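Local coordinates for tudor domain-containing protein 1 (Homo sapiens, PDB 5M9N), which binds arginine-methylated peptides such as those of Piwi proteins through its Tudor domains and probably supports piRNA-mediated silencing of transposons in the germline, at residues V19-L24 with I85-C90. Sequence-based numbering, arbitrary orientation.
Sequences VDKSDL and IGDICC
Lys21 reaches from a short 3-10 turn near the N-terminal end of the modelled chain to Asp87, just before the first strand of the five-stranded sheet of the Tudor fold in this extended Tudor domain, and this salt bridge carries the contact. Lys21 NZ lies 3.1 Å from Asp87 OD1, on the syn lone pair, the side that faces the other carboxylate oxygen. A second, weak bond runs from Lys21 NZ to Asp87 OD2 at 3.3 Å, giving an uneven fork over the two oxygens. The lysine chain is extended except for a bend at its third torsion (chi3 63°), and the two side chains meet at about a right angle. Lys21 CE follows the ammonium in, 3.3 Å from Asp87 OD1.

The carboxylate has a second anchor: Asp87 OD2 accepts a hydrogen bond from the backbone N of Ala84, a residue that the Lys21 side chain also touches. The backbone of Asp87 is tied to Val104 of the neighbouring strand 99-109.

Segment 19-24 is braced from within. Asp20 OD1 accepts from the backbone N of Ser22 at 3.1 Å, an Asx turn. Backbone bonds from Asp23 N to Asp20 O and from Leu24 N to Lys21 O complete the turn.

Apolar packing between the segments is slight. CB of Leu24 is directed toward segment 85-90, yet its side chain packs on Ile134 and Leu139, and Ile88 rests on Pro26.

Exposed Lys21 makes this a surface salt bridge, its strength probably moderated by solvent; with Asp87 OD2 also held by a backbone N-H, the carboxylate's charge is probably shared between two donors, and the N-terminal turn is linked to the start of strand 88-92 in the Tudor sheet.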
ATOM      1  N   VAL A  19     -13.351  14.688  17.666  1.00 55.35           N
ATOM      2  CA  VAL A  19     -12.060  14.539  17.017  1.00 57.43           C
ATOM      3  C   VAL A  19     -11.566  15.845  16.384  1.00 61.90           C
ATOM      4  O   VAL A  19     -12.207  16.410  15.464  1.00 62.21           O
ATOM      5  CB  VAL A  19     -12.069  13.413  15.950  1.00 55.89           C
ATOM      6  CG1 VAL A  19     -10.717  13.330  15.269  1.00 55.69           C
ATOM      7  CG2 VAL A  19     -12.415  12.063  16.569  1.00 54.13           C
ATOM      8  N   ASP A  20     -10.408  16.301  16.865  1.00 65.01           N
ATOM      9  CA  ASP A  20      -9.651  17.324  16.176  1.00 68.68           C
ATOM     10  C   ASP A  20      -9.011  16.597  15.000  1.00 67.74           C
ATOM     11  O   ASP A  20      -8.280  15.622  15.193  1.00 68.02           O
ATOM     12  CB  ASP A  20      -8.597  17.969  17.100  1.00 72.11           C
ATOM     13  CG  ASP A  20      -8.198  19.379  16.654  1.00 74.33           C
ATOM     14  OD1 ASP A  20      -7.961  19.587  15.445  1.00 73.04           O
ATOM     15  OD2 ASP A  20      -8.115  20.282  17.523  1.00 78.48           O
ATOM     16  N   LYS A  21      -9.326  17.049  13.792  1.00 68.09           N
ATOM     17  CA  LYS A  21      -8.726  16.518  12.575  1.00 66.74           C
ATOM     18  C   LYS A  21      -7.210  16.770  12.489  1.00 66.44           C
ATOM     19  O   LYS A  21      -6.516  16.068  11.740  1.00 65.25           O
ATOM     20  CB  LYS A  21      -9.419  17.094  11.336  1.00 68.70           C
ATOM     21  CG  LYS A  21     -10.686  16.357  10.933  1.00 69.47           C
ATOM     22  CD  LYS A  21     -11.358  16.973   9.711  1.00 70.52           C
ATOM     23  CE  LYS A  21     -10.484  16.904   8.462  1.00 71.57           C
ATOM     24  NZ  LYS A  21     -11.197  17.295   7.205  1.00 72.28           N
ATOM     25  N   SER A  22      -6.698  17.756  13.233  1.00 65.43           N
ATOM     26  CA  SER A  22      -5.252  17.887  13.449  1.00 64.03           C
ATOM     27  C   SER A  22      -4.684  16.615  14.043  1.00 62.05           C
ATOM     28  O   SER A  22      -3.576  16.230  13.719  1.00 61.46           O
ATOM     29  CB  SER A  22      -4.920  19.040  14.399  1.00 65.70           C
ATOM     30  OG  SER A  22      -5.292  20.285  13.831  1.00 67.10           O
ATOM     31  N   ASP A  23      -5.444  15.969  14.916  1.00 59.79           N
ATOM     32  CA  ASP A  23      -5.024  14.704  15.496  1.00 59.38           C
ATOM     33  C   ASP A  23      -5.204  13.475  14.587  1.00 56.61           C
ATOM     34  O   ASP A  23      -5.024  12.354  15.070  1.00 58.27           O
ATOM     35  CB  ASP A  23      -5.755  14.462  16.834  1.00 60.44           C
ATOM     36  CG  ASP A  23      -5.523  15.581  17.866  1.00 61.47           C
ATOM     37  OD1 ASP A  23      -4.688  16.501  17.649  1.00 62.12           O
ATOM     38  OD2 ASP A  23      -6.186  15.512  18.919  1.00 61.60           O
ATOM     39  N   LEU A  24      -5.535  13.644  13.304  1.00 52.41           N
ATOM     40  CA  LEU A  24      -5.735  12.498  12.412  1.00 50.84           C
ATOM     41  C   LEU A  24      -4.591  12.346  11.426  1.00 49.27           C
ATOM     42  O   LEU A  24      -4.800  12.115  10.232  1.00 48.32           O
ATOM     43  CB  LEU A  24      -7.095  12.564  11.700  1.00 51.39           C
ATOM     44  CG  LEU A  24      -8.286  12.299  12.631  1.00 52.77           C
ATOM     45  CD1 LEU A  24      -9.592  12.311  11.848  1.00 52.70           C
ATOM     46  CD2 LEU A  24      -8.118  10.966  13.383  1.00 53.66           C
ATOM     47  N   ILE A  85     -11.236  15.492   0.983  1.00 36.79           N
ATOM     48  CA  ILE A  85     -10.165  14.946   0.164  1.00 37.71           C
ATOM     49  C   ILE A  85      -8.929  14.927   1.016  1.00 35.99           C
ATOM     50  O   ILE A  85      -8.633  15.888   1.669  1.00 36.26           O
ATOM     51  CB  ILE A  85      -9.895  15.705  -1.162  1.00 40.06           C
ATOM     52  CG1 ILE A  85     -11.153  15.754  -2.054  1.00 41.48           C
ATOM     53  CG2 ILE A  85      -8.693  15.102  -1.905  1.00 40.24           C
ATOM     54  CD1 ILE A  85     -11.944  14.474  -2.129  1.00 40.97           C
ATOM     55  N   GLY A  86      -8.287  13.776   1.070  1.00 33.73           N
ATOM     56  CA  GLY A  86      -7.120  13.578   1.905  1.00 32.80           C
ATOM     57  C   GLY A  86      -7.316  13.138   3.341  1.00 31.35           C
ATOM     58  O   GLY A  86      -6.354  13.001   4.059  1.00 32.35           O
ATOM     59  N   ASP A  87      -8.538  12.943   3.794  1.00 30.71           N
ATOM     60  CA  ASP A  87      -8.754  12.506   5.139  1.00 30.05           C
ATOM     61  C   ASP A  87      -8.400  11.009   5.141  1.00 28.95           C
ATOM     62  O   ASP A  87      -8.506  10.340   4.112  1.00 27.71           O
ATOM     63  CB  ASP A  87     -10.217  12.620   5.564  1.00 30.15           C
ATOM     64  CG  ASP A  87     -10.600  14.022   5.977  1.00 31.04           C
ATOM     65  OD1 ASP A  87      -9.734  14.910   5.980  1.00 31.03           O
ATOM     66  OD2 ASP A  87     -11.779  14.145   6.329  1.00 31.33           O
ATOM     67  N   ILE A  88      -7.999  10.522   6.307  1.00 28.93           N
ATOM     68  CA  ILE A  88      -8.002   9.061   6.552  1.00 28.56           C
ATOM     69  C   ILE A  88      -9.338   8.727   7.181  1.00 28.47           C
ATOM     70  O   ILE A  88      -9.840   9.485   7.996  1.00 29.50           O
ATOM     71  CB  ILE A  88      -6.845   8.648   7.463  1.00 28.81           C
ATOM     72  CG1 ILE A  88      -5.507   9.069   6.851  1.00 29.22           C
ATOM     73  CG2 ILE A  88      -6.798   7.125   7.625  1.00 28.49           C
ATOM     74  CD1 ILE A  88      -5.163   8.379   5.540  1.00 28.80           C
ATOM     75  N   CYS A  89      -9.938   7.632   6.786  1.00 28.06           N
ATOM     76  CA  CYS A  89     -11.162   7.147   7.434  1.00 28.07           C
ATOM     77  C   CYS A  89     -11.123   5.611   7.420  1.00 27.21           C
ATOM     78  O   CYS A  89     -10.065   5.046   7.139  1.00 27.20           O
ATOM     79  CB  CYS A  89     -12.381   7.701   6.712  1.00 28.43           C
ATOM     80  SG  CYS A  89     -12.587   7.162   5.026  1.00 29.52           S
ATOM     81  N   CYS A  90     -12.225   4.959   7.770  1.00 27.15           N
ATOM     82  CA  CYS A  90     -12.426   3.506   7.604  1.00 27.14           C
ATOM     83  C   CYS A  90     -13.281   3.287   6.367  1.00 26.59           C
ATOM     84  O   CYS A  90     -14.206   4.075   6.086  1.00 26.42           O
ATOM     85  CB  CYS A  90     -13.067   2.887   8.841  1.00 28.03           C
ATOM     86  SG  CYS A  90     -12.307   3.337  10.403  1.00 29.84           S
TER